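Local structure of tRNA (adenine(9)-N1)-methyltransferase (Sulfolobus acidocaldarius, 5A7Z) at residues Ile112-Phe117 and Leu148-Lys153; Gln131-Leu136 and Ala154-Gly159; Asn174-Asp179 and Asn195-Gly200; Gln189-His194 and Leu250-Leu255; Pro105-Met110 and Ser168-Asp173. The protein catalyses the S-adenosyl-L-methionine-dependent methylation of N1 of adenosine 9 in tRNA, giving N(1)-methyladenosine. One frame throughout, in Å; residues are numbered along the deposited sequence.

Interaction 1. Residues Ile112-Phe117 and Leu148-Lys153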
# COMPACT_ATOMS: atom_id res chain seq x y z
N ILE A 112 1.07 -6.32 -9.12
CA ILE A 112 0.69 -5.93 -10.48
C ILE A 112 1.21 -6.97 -11.45
O ILE A 112 2.43 -7.16 -11.60
CB ILE A 112 1.24 -4.54 -10.88
CG1 ILE A 112 0.96 -3.50 -9.78
CG2 ILE A 112 0.64 -4.09 -12.21
CD1 ILE A 112 -0.48 -3.46 -9.36
N ASP A 113 0.28 -7.64 -12.12
CA ASP A 113 0.63 -8.75 -13.02
C ASP A 113 0.75 -8.26 -14.45
O ASP A 113 -0.24 -8.07 -15.15
CB ASP A 113 -0.42 -9.86 -12.91
CG ASP A 113 -0.00 -11.15 -13.63
OD1 ASP A 113 0.90 -11.14 -14.53
OD2 ASP A 113 -0.62 -12.20 -13.30
N LEU A 114 1.98 -8.07 -14.88
CA LEU A 114 2.25 -7.60 -16.22
C LEU A 114 2.74 -8.72 -17.15
O LEU A 114 3.30 -8.45 -18.19
CB LEU A 114 3.29 -6.48 -16.18
CG LEU A 114 2.84 -5.14 -15.57
CD1 LEU A 114 3.88 -4.08 -15.87
CD2 LEU A 114 1.46 -4.71 -16.05
N GLY A 115 2.50 -9.97 -16.78
CA GLY A 115 2.68 -11.10 -17.71
C GLY A 115 2.09 -10.83 -19.10
O GLY A 115 2.70 -11.14 -20.07
N LEU A 116 0.93 -10.19 -19.17
CA LEU A 116 0.25 -9.94 -20.44
C LEU A 116 0.86 -8.82 -21.33
O LEU A 116 0.33 -8.56 -22.41
CB LEU A 116 -1.25 -9.60 -20.19
CG LEU A 116 -1.65 -8.11 -19.93
CD1 LEU A 116 -3.17 -7.95 -19.99
CD2 LEU A 116 -1.12 -7.56 -18.62
N PHE A 117 1.93 -8.14 -20.88
CA PHE A 117 2.28 -6.83 -21.43
C PHE A 117 2.40 -6.85 -22.95
O PHE A 117 1.84 -6.00 -23.63
CB PHE A 117 3.57 -6.29 -20.81
CG PHE A 117 3.86 -4.84 -21.17
CD1 PHE A 117 3.13 -3.79 -20.58
CD2 PHE A 117 4.84 -4.53 -22.11
CE1 PHE A 117 3.38 -2.47 -20.94
CE2 PHE A 117 5.09 -3.21 -22.46
CZ PHE A 117 4.36 -2.18 -21.88
N LEU A 148 4.76 -3.60 -2.69
CA LEU A 148 4.36 -3.59 -4.05
C LEU A 148 5.27 -4.54 -4.81
O LEU A 148 6.50 -4.49 -4.65
CB LEU A 148 4.47 -2.18 -4.63
CG LEU A 148 4.05 -1.99 -6.08
CD1 LEU A 148 2.56 -2.31 -6.29
CD2 LEU A 148 4.34 -0.53 -6.48
N THR A 149 4.65 -5.39 -5.62
CA THR A 149 5.35 -6.32 -6.49
C THR A 149 4.81 -6.14 -7.90
O THR A 149 3.56 -6.08 -8.11
CB THR A 149 5.13 -7.77 -6.02
OG1 THR A 149 5.94 -8.02 -4.88
CG2 THR A 149 5.50 -8.76 -7.09
N VAL A 150 5.73 -6.00 -8.85
CA VAL A 150 5.40 -6.02 -10.27
C VAL A 150 5.96 -7.25 -10.90
O VAL A 150 7.17 -7.61 -10.73
CB VAL A 150 5.99 -4.82 -11.04
CG1 VAL A 150 5.57 -4.87 -12.51
CG2 VAL A 150 5.54 -3.53 -10.40
N VAL A 151 5.09 -7.98 -11.55
CA VAL A 151 5.49 -9.24 -12.09
C VAL A 151 5.20 -9.36 -13.55
O VAL A 151 4.16 -9.01 -14.02
CB VAL A 151 4.88 -10.40 -11.31
CG1 VAL A 151 3.41 -10.47 -11.55
CG2 VAL A 151 5.53 -11.70 -11.72
N GLY A 152 6.17 -9.84 -14.27
CA GLY A 152 5.94 -10.12 -15.66
C GLY A 152 7.08 -9.73 -16.52
O GLY A 152 7.14 -10.13 -17.64
N LYS A 153 7.98 -8.93 -15.97
CA LYS A 153 9.15 -8.46 -16.68
C LYS A 153 10.23 -8.17 -15.71
O LYS A 153 10.07 -7.30 -14.91
CB LYS A 153 8.88 -7.15 -17.38
CG LYS A 153 7.91 -7.21 -18.55
CD LYS A 153 7.91 -5.88 -19.28
CE LYS A 153 7.31 -4.80 -18.42
NZ LYS A 153 7.17 -3.52 -19.13

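Interaction 2. Residues Gln131-Leu136 and Ala154-Gly159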
# COMPACT_ATOMS: atom_id res chain seq x y z
N GLN A 131 0.12 4.04 -15.18
CA GLN A 131 -0.58 3.54 -14.02
C GLN A 131 0.35 2.82 -13.06
O GLN A 131 0.27 3.01 -11.85
CB GLN A 131 -1.73 2.65 -14.45
CG GLN A 131 -2.88 3.46 -15.06
CD GLN A 131 -3.93 2.60 -15.69
OE1 GLN A 131 -4.07 1.42 -15.36
NE2 GLN A 131 -4.71 3.19 -16.58
N VAL A 132 1.24 2.01 -13.57
CA VAL A 132 2.14 1.33 -12.69
C VAL A 132 2.97 2.31 -11.91
O VAL A 132 3.07 2.20 -10.71
CB VAL A 132 3.02 0.36 -13.43
CG1 VAL A 132 4.26 0.03 -12.60
CG2 VAL A 132 2.23 -0.90 -13.71
N ASP A 133 3.54 3.27 -12.60
CA ASP A 133 4.35 4.29 -11.94
C ASP A 133 3.59 5.05 -10.85
O ASP A 133 4.11 5.26 -9.76
CB ASP A 133 4.87 5.28 -12.97
CG ASP A 133 6.00 4.71 -13.83
OD1 ASP A 133 6.17 3.45 -13.92
OD2 ASP A 133 6.67 5.53 -14.47
N LEU A 134 2.35 5.43 -11.16
CA LEU A 134 1.44 6.02 -10.19
C LEU A 134 1.19 5.16 -8.96
O LEU A 134 0.91 5.70 -7.89
CB LEU A 134 0.09 6.32 -10.87
CG LEU A 134 0.12 7.48 -11.87
CD1 LEU A 134 -1.23 7.69 -12.55
CD2 LEU A 134 0.56 8.76 -11.18
N CYS A 135 1.25 3.84 -9.12
CA CYS A 135 1.10 2.90 -8.01
C CYS A 135 2.21 3.08 -7.00
O CYS A 135 1.99 2.86 -5.83
CB CYS A 135 1.10 1.43 -8.48
SG CYS A 135 -0.43 0.93 -9.34
N LEU A 136 3.40 3.46 -7.44
CA LEU A 136 4.46 3.73 -6.50
C LEU A 136 4.10 4.90 -5.57
O LEU A 136 4.43 4.88 -4.37
CB LEU A 136 5.76 4.01 -7.20
CG LEU A 136 7.00 4.15 -6.29
CD1 LEU A 136 7.45 2.82 -5.71
CD2 LEU A 136 8.11 4.77 -7.08
N ALA A 154 11.35 -8.87 -15.81
CA ALA A 154 12.44 -8.74 -14.87
C ALA A 154 13.32 -7.48 -14.98
O ALA A 154 14.05 -7.18 -14.06
CB ALA A 154 13.30 -9.98 -14.95
N ASP A 155 13.24 -6.76 -16.09
CA ASP A 155 14.12 -5.61 -16.33
C ASP A 155 13.74 -4.28 -15.64
O ASP A 155 14.58 -3.61 -15.08
CB ASP A 155 14.22 -5.37 -17.84
CG ASP A 155 12.88 -5.04 -18.46
OD1 ASP A 155 11.86 -5.08 -17.74
OD2 ASP A 155 12.75 -4.74 -19.67
N TYR A 156 12.46 -3.94 -15.69
CA TYR A 156 11.90 -2.71 -15.14
C TYR A 156 12.35 -2.31 -13.74
O TYR A 156 12.76 -3.15 -12.99
CB TYR A 156 10.40 -2.90 -15.08
CG TYR A 156 9.65 -1.66 -15.38
CD1 TYR A 156 9.89 -0.95 -16.53
CD2 TYR A 156 8.68 -1.19 -14.51
CE1 TYR A 156 9.20 0.19 -16.82
CE2 TYR A 156 7.97 -0.05 -14.79
CZ TYR A 156 8.25 0.64 -15.95
OH TYR A 156 7.57 1.78 -16.26
N VAL A 157 12.26 -1.02 -13.43
CA VAL A 157 12.66 -0.53 -12.12
C VAL A 157 11.86 0.71 -11.72
O VAL A 157 11.55 1.55 -12.56
CB VAL A 157 14.16 -0.19 -12.08
CG1 VAL A 157 14.53 0.42 -10.74
CG2 VAL A 157 14.99 -1.43 -12.36
N LEU A 158 11.29 0.53 -10.52
CA LEU A 158 10.24 1.33 -9.90
C LEU A 158 10.49 1.50 -8.40
O LEU A 158 10.01 0.74 -7.61
CB LEU A 158 8.92 0.62 -10.08
CG LEU A 158 7.63 1.28 -9.64
CD1 LEU A 158 7.26 2.39 -10.59
CD2 LEU A 158 6.53 0.27 -9.60
N GLY A 159 11.25 2.50 -8.03
CA GLY A 159 11.65 2.66 -6.66
C GLY A 159 12.18 1.38 -6.10
O GLY A 159 12.90 0.69 -6.75

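Interaction 3. Residues Asn174-Asp179 and Asn195-Gly200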
# COMPACT_ATOMS: atom_id res chain seq x y z
N ASN A 174 -2.54 -15.39 0.81
CA ASN A 174 -3.92 -15.76 0.61
C ASN A 174 -4.57 -14.84 -0.41
O ASN A 174 -5.27 -13.90 -0.03
CB ASN A 174 -4.63 -15.69 1.94
CG ASN A 174 -6.09 -15.98 1.83
OD1 ASN A 174 -6.56 -16.55 0.85
ND2 ASN A 174 -6.83 -15.55 2.81
N PRO A 175 -4.31 -15.10 -1.71
CA PRO A 175 -4.49 -14.12 -2.77
C PRO A 175 -5.90 -14.05 -3.26
O PRO A 175 -6.63 -15.04 -3.21
CB PRO A 175 -3.59 -14.64 -3.90
CG PRO A 175 -2.86 -15.81 -3.33
CD PRO A 175 -3.71 -16.32 -2.23
N VAL A 176 -6.29 -12.88 -3.73
CA VAL A 176 -7.48 -12.76 -4.54
C VAL A 176 -7.11 -12.01 -5.82
O VAL A 176 -6.12 -11.29 -5.84
CB VAL A 176 -8.57 -12.05 -3.77
CG1 VAL A 176 -8.22 -10.59 -3.59
CG2 VAL A 176 -9.90 -12.22 -4.46
N ILE A 177 -7.85 -12.25 -6.89
CA ILE A 177 -7.58 -11.64 -8.18
C ILE A 177 -8.67 -10.62 -8.45
O ILE A 177 -9.86 -10.93 -8.40
CB ILE A 177 -7.63 -12.68 -9.33
CG1 ILE A 177 -6.85 -13.96 -9.01
CG2 ILE A 177 -7.15 -12.07 -10.63
CD1 ILE A 177 -5.40 -13.77 -8.63
N LEU A 178 -8.26 -9.41 -8.78
CA LEU A 178 -9.21 -8.37 -9.09
C LEU A 178 -9.55 -8.43 -10.55
O LEU A 178 -8.70 -8.37 -11.40
CB LEU A 178 -8.66 -7.00 -8.67
CG LEU A 178 -8.68 -7.01 -7.13
CD1 LEU A 178 -7.47 -6.38 -6.52
CD2 LEU A 178 -9.97 -6.38 -6.61
N ASP A 179 -10.84 -8.60 -10.82
CA ASP A 179 -11.31 -8.96 -12.14
C ASP A 179 -12.73 -8.40 -12.32
O ASP A 179 -13.66 -8.88 -11.66
CB ASP A 179 -11.33 -10.48 -12.29
CG ASP A 179 -11.63 -10.95 -13.72
OD1 ASP A 179 -11.90 -10.12 -14.59
OD2 ASP A 179 -11.58 -12.18 -13.96
N ASN A 195 -4.84 -11.28 2.08
CA ASN A 195 -3.60 -10.54 2.34
C ASN A 195 -2.72 -10.29 1.11
O ASN A 195 -1.64 -9.71 1.22
CB ASN A 195 -2.79 -11.19 3.46
CG ASN A 195 -2.34 -12.58 3.12
OD1 ASN A 195 -2.51 -13.03 2.00
ND2 ASN A 195 -1.72 -13.25 4.07
N VAL A 196 -3.17 -10.77 -0.05
CA VAL A 196 -2.44 -10.59 -1.33
C VAL A 196 -3.46 -10.27 -2.43
O VAL A 196 -4.45 -10.96 -2.58
CB VAL A 196 -1.65 -11.85 -1.71
CG1 VAL A 196 -0.97 -11.66 -3.06
CG2 VAL A 196 -0.63 -12.19 -0.64
N PHE A 197 -3.21 -9.19 -3.18
CA PHE A 197 -4.16 -8.69 -4.20
C PHE A 197 -3.50 -8.57 -5.55
O PHE A 197 -2.50 -7.90 -5.69
CB PHE A 197 -4.74 -7.34 -3.76
CG PHE A 197 -5.41 -7.42 -2.45
CD1 PHE A 197 -4.67 -7.46 -1.30
CD2 PHE A 197 -6.77 -7.66 -2.37
CE1 PHE A 197 -5.27 -7.65 -0.07
CE2 PHE A 197 -7.38 -7.83 -1.14
CZ PHE A 197 -6.63 -7.83 0.00
N VAL A 198 -4.06 -9.29 -6.53
CA VAL A 198 -3.49 -9.38 -7.86
C VAL A 198 -4.35 -8.58 -8.84
O VAL A 198 -5.56 -8.85 -8.99
CB VAL A 198 -3.38 -10.85 -8.33
CG1 VAL A 198 -2.76 -10.91 -9.72
CG2 VAL A 198 -2.54 -11.67 -7.36
N ILE A 199 -3.70 -7.61 -9.49
CA ILE A 199 -4.28 -6.77 -10.53
C ILE A 199 -3.46 -6.90 -11.81
O ILE A 199 -2.28 -6.54 -11.86
CB ILE A 199 -4.33 -5.27 -10.09
CG1 ILE A 199 -4.62 -5.17 -8.59
CG2 ILE A 199 -5.41 -4.52 -10.88
CD1 ILE A 199 -4.29 -3.83 -7.95
N GLY A 200 -4.08 -7.46 -12.85
CA GLY A 200 -3.44 -7.56 -14.16
C GLY A 200 -3.86 -6.41 -15.04
O GLY A 200 -4.35 -5.40 -14.56

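Interaction 4. Residues Gln189-His194 and Leu250-Leu255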
# COMPACT_ATOMS: atom_id res chain seq x y z
N GLN A 189 -15.37 -7.25 3.85
CA GLN A 189 -14.73 -8.31 4.59
C GLN A 189 -13.93 -9.22 3.67
O GLN A 189 -12.83 -9.65 4.03
CB GLN A 189 -15.75 -9.09 5.44
CG GLN A 189 -16.34 -8.26 6.62
CD GLN A 189 -15.29 -7.43 7.38
OE1 GLN A 189 -15.20 -6.20 7.22
NE2 GLN A 189 -14.49 -8.11 8.21
N ILE A 190 -14.42 -9.46 2.45
CA ILE A 190 -13.61 -10.22 1.50
C ILE A 190 -12.21 -9.62 1.44
O ILE A 190 -11.21 -10.32 1.49
CB ILE A 190 -14.17 -10.20 0.09
CG1 ILE A 190 -15.51 -10.94 0.01
CG2 ILE A 190 -13.16 -10.83 -0.88
CD1 ILE A 190 -15.47 -12.35 0.51
N LEU A 191 -12.15 -8.29 1.35
CA LEU A 191 -10.88 -7.60 1.25
C LEU A 191 -10.05 -7.66 2.51
O LEU A 191 -8.85 -7.88 2.43
CB LEU A 191 -11.09 -6.15 0.85
CG LEU A 191 -11.82 -5.93 -0.47
CD1 LEU A 191 -11.84 -4.46 -0.78
CD2 LEU A 191 -11.17 -6.73 -1.60
N ARG A 192 -10.67 -7.48 3.67
CA ARG A 192 -9.91 -7.48 4.92
C ARG A 192 -9.42 -8.89 5.20
O ARG A 192 -8.34 -9.08 5.75
CB ARG A 192 -10.73 -6.94 6.09
CG ARG A 192 -11.21 -5.50 5.85
CD ARG A 192 -11.14 -4.60 7.09
NE ARG A 192 -11.43 -3.21 6.73
CZ ARG A 192 -12.66 -2.72 6.49
NH1 ARG A 192 -13.73 -3.51 6.62
NH2 ARG A 192 -12.82 -1.45 6.13
N ASP A 193 -10.17 -9.87 4.74
CA ASP A 193 -9.81 -11.26 4.97
C ASP A 193 -8.73 -11.81 4.06
O ASP A 193 -8.32 -12.93 4.26
CB ASP A 193 -11.03 -12.15 4.84
CG ASP A 193 -12.03 -11.96 5.97
OD1 ASP A 193 -11.75 -11.12 6.88
OD2 ASP A 193 -13.09 -12.64 5.94
N HIS A 194 -8.29 -11.05 3.07
CA HIS A 194 -7.24 -11.53 2.20
C HIS A 194 -5.99 -10.72 2.37
O HIS A 194 -6.05 -9.62 2.79
CB HIS A 194 -7.69 -11.54 0.77
CG HIS A 194 -8.55 -12.71 0.44
ND1 HIS A 194 -9.90 -12.72 0.68
CD2 HIS A 194 -8.25 -13.90 -0.11
CE1 HIS A 194 -10.40 -13.87 0.29
NE2 HIS A 194 -9.42 -14.61 -0.19
N LEU A 250 -6.39 -0.29 -0.52
CA LEU A 250 -5.63 0.23 0.60
C LEU A 250 -6.49 1.17 1.49
O LEU A 250 -6.30 1.19 2.69
CB LEU A 250 -4.38 0.94 0.11
CG LEU A 250 -3.35 0.06 -0.62
CD1 LEU A 250 -2.30 0.93 -1.30
CD2 LEU A 250 -2.68 -0.92 0.33
N ARG A 251 -7.48 1.87 0.92
CA ARG A 251 -8.38 2.70 1.74
C ARG A 251 -9.04 1.81 2.74
O ARG A 251 -9.22 2.18 3.87
CB ARG A 251 -9.55 3.30 0.93
CG ARG A 251 -9.25 4.25 -0.20
CD ARG A 251 -8.38 5.37 0.20
NE ARG A 251 -8.57 6.56 -0.65
CZ ARG A 251 -9.06 7.71 -0.20
NH1 ARG A 251 -9.54 7.81 1.03
NH2 ARG A 251 -9.11 8.75 -0.99
N VAL A 252 -9.52 0.67 2.24
CA VAL A 252 -10.37 -0.21 3.01
C VAL A 252 -9.53 -0.93 4.06
O VAL A 252 -9.90 -0.98 5.23
CB VAL A 252 -11.08 -1.21 2.10
CG1 VAL A 252 -11.76 -2.28 2.91
CG2 VAL A 252 -12.10 -0.49 1.22
N LYS A 253 -8.34 -1.37 3.69
CA LYS A 253 -7.55 -2.20 4.58
C LYS A 253 -6.74 -1.42 5.59
O LYS A 253 -6.47 -1.93 6.68
CB LYS A 253 -6.61 -3.06 3.79
CG LYS A 253 -7.32 -4.07 2.91
CD LYS A 253 -6.32 -5.01 2.28
CE LYS A 253 -5.59 -5.85 3.34
NZ LYS A 253 -6.54 -6.82 3.93
N GLU A 254 -6.28 -0.23 5.22
CA GLU A 254 -5.34 0.50 6.08
C GLU A 254 -6.01 1.70 6.74
O GLU A 254 -5.57 2.15 7.79
CB GLU A 254 -4.13 0.95 5.28
CG GLU A 254 -3.19 -0.19 4.93
CD GLU A 254 -2.49 -0.77 6.14
OE1 GLU A 254 -2.11 0.00 7.05
OE2 GLU A 254 -2.31 -1.98 6.18
N LEU A 255 -7.06 2.20 6.13
CA LEU A 255 -7.78 3.35 6.67
C LEU A 255 -9.09 2.94 7.28
O LEU A 255 -9.80 3.76 7.83
CB LEU A 255 -8.00 4.40 5.59
CG LEU A 255 -6.95 5.49 5.49
CD1 LEU A 255 -5.52 4.99 5.73
CD2 LEU A 255 -7.08 6.20 4.15

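Interaction 5. Residues Pro105-Met110 and Ser168-Asp173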
# COMPACT_ATOMS: atom_id res chain seq x y z
N PRO A 105 6.55 -4.67 7.34
CA PRO A 105 5.47 -5.63 7.16
C PRO A 105 5.55 -6.46 5.84
O PRO A 105 5.77 -5.92 4.79
CB PRO A 105 4.22 -4.73 7.15
CG PRO A 105 4.71 -3.42 6.65
CD PRO A 105 6.08 -3.28 7.24
N GLU A 106 5.30 -7.76 5.93
CA GLU A 106 5.24 -8.57 4.73
C GLU A 106 3.92 -8.29 4.00
O GLU A 106 3.88 -8.14 2.79
CB GLU A 106 5.34 -10.04 5.10
CG GLU A 106 5.34 -10.98 3.89
CD GLU A 106 5.97 -12.34 4.19
OE1 GLU A 106 6.60 -12.49 5.26
OE2 GLU A 106 5.84 -13.26 3.33
N TYR A 107 2.88 -8.14 4.77
CA TYR A 107 1.55 -8.05 4.25
C TYR A 107 0.98 -6.70 4.60
O TYR A 107 1.40 -6.07 5.58
CB TYR A 107 0.67 -9.18 4.84
CG TYR A 107 1.12 -10.57 4.39
CD1 TYR A 107 1.02 -10.94 3.06
CD2 TYR A 107 1.70 -11.47 5.27
CE1 TYR A 107 1.46 -12.17 2.63
CE2 TYR A 107 2.15 -12.70 4.85
CZ TYR A 107 2.02 -13.05 3.52
OH TYR A 107 2.45 -14.29 3.07
N PRO A 108 -0.00 -6.24 3.81
CA PRO A 108 -0.48 -6.96 2.66
C PRO A 108 0.39 -6.75 1.43
O PRO A 108 1.22 -5.83 1.41
CB PRO A 108 -1.87 -6.36 2.43
CG PRO A 108 -1.75 -4.95 2.94
CD PRO A 108 -0.89 -5.10 4.16
N LYS A 109 0.21 -7.61 0.43
CA LYS A 109 0.96 -7.56 -0.82
C LYS A 109 0.07 -7.14 -1.93
O LYS A 109 -0.99 -7.71 -2.12
CB LYS A 109 1.53 -8.92 -1.16
CG LYS A 109 2.60 -9.36 -0.21
CD LYS A 109 3.10 -10.72 -0.61
CE LYS A 109 4.22 -11.17 0.30
NZ LYS A 109 4.35 -12.67 0.29
N MSE A 110 0.52 -6.16 -2.69
CA MSE A 110 -0.19 -5.68 -3.85
C MSE A 110 0.65 -6.09 -5.05
O MSE A 110 1.81 -5.70 -5.18
CB MSE A 110 -0.30 -4.14 -3.76
CG MSE A 110 -0.75 -3.67 -2.36
SE MSE A 110 -2.69 -4.08 -2.11
CE MSE A 110 -2.55 -4.78 -0.31
N SER A 168 6.24 -15.74 -7.13
CA SER A 168 6.69 -16.59 -6.04
C SER A 168 5.62 -16.54 -4.95
O SER A 168 5.22 -15.47 -4.51
CB SER A 168 8.00 -16.02 -5.50
OG SER A 168 8.70 -16.97 -4.73
N LEU A 169 5.12 -17.70 -4.53
CA LEU A 169 3.94 -17.74 -3.70
C LEU A 169 4.24 -18.49 -2.44
O LEU A 169 4.64 -19.64 -2.50
CB LEU A 169 2.80 -18.43 -4.44
CG LEU A 169 1.38 -18.12 -3.92
CD1 LEU A 169 0.87 -16.83 -4.50
CD2 LEU A 169 0.43 -19.24 -4.27
N SER A 170 4.07 -17.84 -1.29
CA SER A 170 4.36 -18.46 -0.01
C SER A 170 3.16 -19.22 0.60
O SER A 170 1.98 -18.98 0.25
CB SER A 170 4.90 -17.43 0.97
OG SER A 170 3.88 -16.92 1.78
N ASP A 171 3.49 -20.13 1.51
CA ASP A 171 2.53 -20.83 2.38
C ASP A 171 1.42 -19.96 2.93
O ASP A 171 0.37 -20.48 3.30
CB ASP A 171 3.28 -21.39 3.62
CG ASP A 171 3.62 -22.85 3.49
OD1 ASP A 171 2.86 -23.58 2.85
OD2 ASP A 171 4.64 -23.28 4.07
N GLU A 172 1.73 -18.70 3.18
CA GLU A 172 0.86 -17.82 3.95
C GLU A 172 0.11 -16.83 3.09
O GLU A 172 -0.76 -16.17 3.59
CB GLU A 172 1.66 -17.07 5.00
CG GLU A 172 1.35 -17.55 6.40
CD GLU A 172 2.06 -16.75 7.46
OE1 GLU A 172 3.18 -16.26 7.18
OE2 GLU A 172 1.52 -16.63 8.58
N ASP A 173 0.48 -16.72 1.82
CA ASP A 173 -0.21 -15.82 0.91
C ASP A 173 -1.59 -16.29 0.72
O ASP A 173 -1.79 -17.43 0.41
CB ASP A 173 0.45 -15.82 -0.45
CG ASP A 173 1.84 -15.28 -0.42
OD1 ASP A 173 2.19 -14.56 0.56
OD2 ASP A 173 2.60 -15.57 -1.37

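Interaction 1. Residues Ile112-Phe117 and Leu148-Lys153
Leu148 lays CD1 against CG1 of Ile112, 4.0 Å away. Thr149 works through its backbone: its O accepts a hydrogen bond from Ile112 N at 2.7 Å. Val150, the parallel partner of Ile112, has CG1 anti to its backbone N (chi1 -178°), which carries this methyl to CD1 of Leu114 at 3.8 Å. Val151 adds two more ladder bonds, its N donating to Ile112 O at 2.8 Å and its O receiving Leu114 N; its CG1 rests 3.6 Å from Asp113 CA. At Gly152, with phi 139°, a CB would run into Leu114 C and Gly115 N; Gly115 N is itself bonded to Asp113 OD1 in an Asx turn. Lys153, though poorly ordered, bends at chi3 and sets NZ over the face of the Phe117 ring, 3.9 Å from its centroid, a cation-pi contact. Two neighbouring parallel strands joined through helix 122-142 make a beta-alpha-beta crossover, here part of the SPOUT methyltransferase fold.

Interaction 2. Residues Gln131-Leu136 and Ala154-Gly159
Leu158 pushes its forked end between Val132, Asp133 and Leu136 on one side of helix 122-142, and this is the tight part of the contact. Leu158 CD2 meets Val132 CG1 at 3.8 Å, while Leu158 CD1 lies 3.7 Å from Asp133 CA and 4.0 Å from Leu136 CB. CG stands anti to the backbone N (chi1 -175°), which sends both methyls toward the helix; CD2 also touches Leu148 and Val150 of the sheet. An alanine here would remove both methyls and is likely to leave a gap between helix and sheet, with Val132 and Leu136 short of a packing partner. The outer side is looser. Tyr156, poorly ordered, reaches Asp133 with its OH, which donates to OD1 at 3.2 Å on the syn side, 16° out of the carboxylate plane. Ring and carboxylate planes are turned 33° apart, and Asp133 itself is exposed. At the other end Leu136 CD2 brushes Gly159 N at 4.0 Å, and the positive phi of Gly159 favours glycine. The arrangement is that of an alpha/beta layer in which the irregular connection between parallel strands 148-151 and 162-164 folds over the flanking crossover helix.

Interaction 3. Residues Asn174-Asp179 and Asn195-Gly200
Asn174 and Asn195 begin a set of polar contacts that continues as a parallel beta ladder. Asn195 OD1 accepts from Asn174 N at 2.6 Å, met in the carbonyl plane on a lone pair, and the weak return bond runs from Asn195 N to Asn174 O. CG of Asn195 sits between its backbone N and carbonyl carbon (chi1 63°), which brings the amide back to Asn174 while ND2 holds Glu172 O. A leucine in its place would probably leave Asn174 N and Glu172 O without these partners and let the start of the strand drift. Farther on, Val176 N bonds to Val196 O, Val198 N to Val176 O, and Leu178 N to Val198 O at 2.8 Å with a nearly straight N-H (176°). The apolar contacts fall on two faces. On one, Ile177 and Val198 lie side by side, CD1 of the isoleucine 3.6 Å from CB of the valine. On the other, Val176 CG1 meets Phe197 CD2 at 3.5 Å, and Leu178 CD1 lies 3.7 Å from Ile199 CG1. Helix 242-255 covers the face of Leu178, Phe197 and Ile199; beyond the paired strands lie 109-113, next to 196-202, and 226-228, next to 175-178.

Interaction 4. Residues Gln189-His194 and Leu250-Leu255
Lys253 reaches from helix 242-255 to the backbone carbonyls of Leu191 and His194. From CB, Lys253 CG leaves anti to the carbonyl carbon (chi1 -65°) and passes 4.1 Å from Leu191 O; Lys253 CD follows at 3.8 Å from the same oxygen. Bends at chi3 and chi4 then turn the chain, so that Lys253 CE comes 3.8 Å from His194 O and NZ ends between the two acceptors. Lys253 NZ donates to Leu191 O at 3.0 Å, tilted 27° from the carbonyl plane, and to His194 O at 3.1 Å, nearly along its C=O bond. Leu191 O also takes His194 N, from the opposite face of its plane. The lysine charge would be expected to interact favourably with these carbonyls near the C-terminal end of helix 188-192. In return, Arg192 grips Val252 O side-on with NE and NH2, both bonds coming from one face of the carbonyl. Val252 CG1 covers a face of that guanidinium, 3.5 Å from Arg192 NH2, while Gln189 OE1 meets its edge in a weak bond from NH1. Against the sheet, Leu191 and Lys253 both touch Phe197 of strand 196-202, and Val252 leans on Ala262 of helix 259-265.

Interaction 5. Residues Pro105-Met110 and Ser168-Asp173
A type I turn from Ser170 to Asp173, in the loop leading to strand 175-178, meets Tyr107 and Lys109 at the entry to strand 109-113 of the sheet. The meeting point is one oxygen, Asp173 OD1. Tyr107 OH donates to Asp173 OD1 at 2.5 Å, on the anti side of the carboxylate, and Lys109 NZ bonds to it at 2.9 Å on the syn side as part of a salt bridge. The two donors come from opposite faces of the carboxylate plane, each somewhat out of it. Tyrosine ring and carboxylate stand almost perpendicular, 82° apart, with OD1 at the ring's edge and in its plane. Lys109 runs out fully extended beyond CG (chi2 180°, chi3 178°), which takes its NZ all the way to the turn. Lys109 NZ also has a weak salt bridge to Glu106 OE2 at 3.4 Å, while Glu106 CG lies over one face of the Tyr107 ring. Glu172 CB packs 3.5 Å from Tyr107 OH. Within the turn, Ser170 OG accepts from Glu172 N at 3.1 Å, an ST turn, and Ser170 N holds Asp173 OD2 at 2.7 Å. Both oxygens of the aspartate are therefore fixed, which limits rotation of the carboxylate. Donors converging on it, a lysine among them, would be expected to favour its charged form, and the weaker bridge to Glu106 would probably share the lysine's charge between two surface acids.

Read from the N terminus, residues 105-110 open a long loop, which interaction 5 closes at 168-173. Interactions 1 and 2 both lie within it and cross each other: 112-117 pairs with 148-153 while the intervening helix is met by 154-159, so strand, helix and following loop form one packed unit. Interaction 3 begins just after interaction 5 ends, and interaction 4 starts before it closes, so these two cross as well, joining strands 175-178 and 196-202 to helices 188-192 and 242-255. Strand 109-113 lies between the halves, its backbone bonded to 148-151 and to 196-202, which ties interactions 1, 3 and 5 into one sheet.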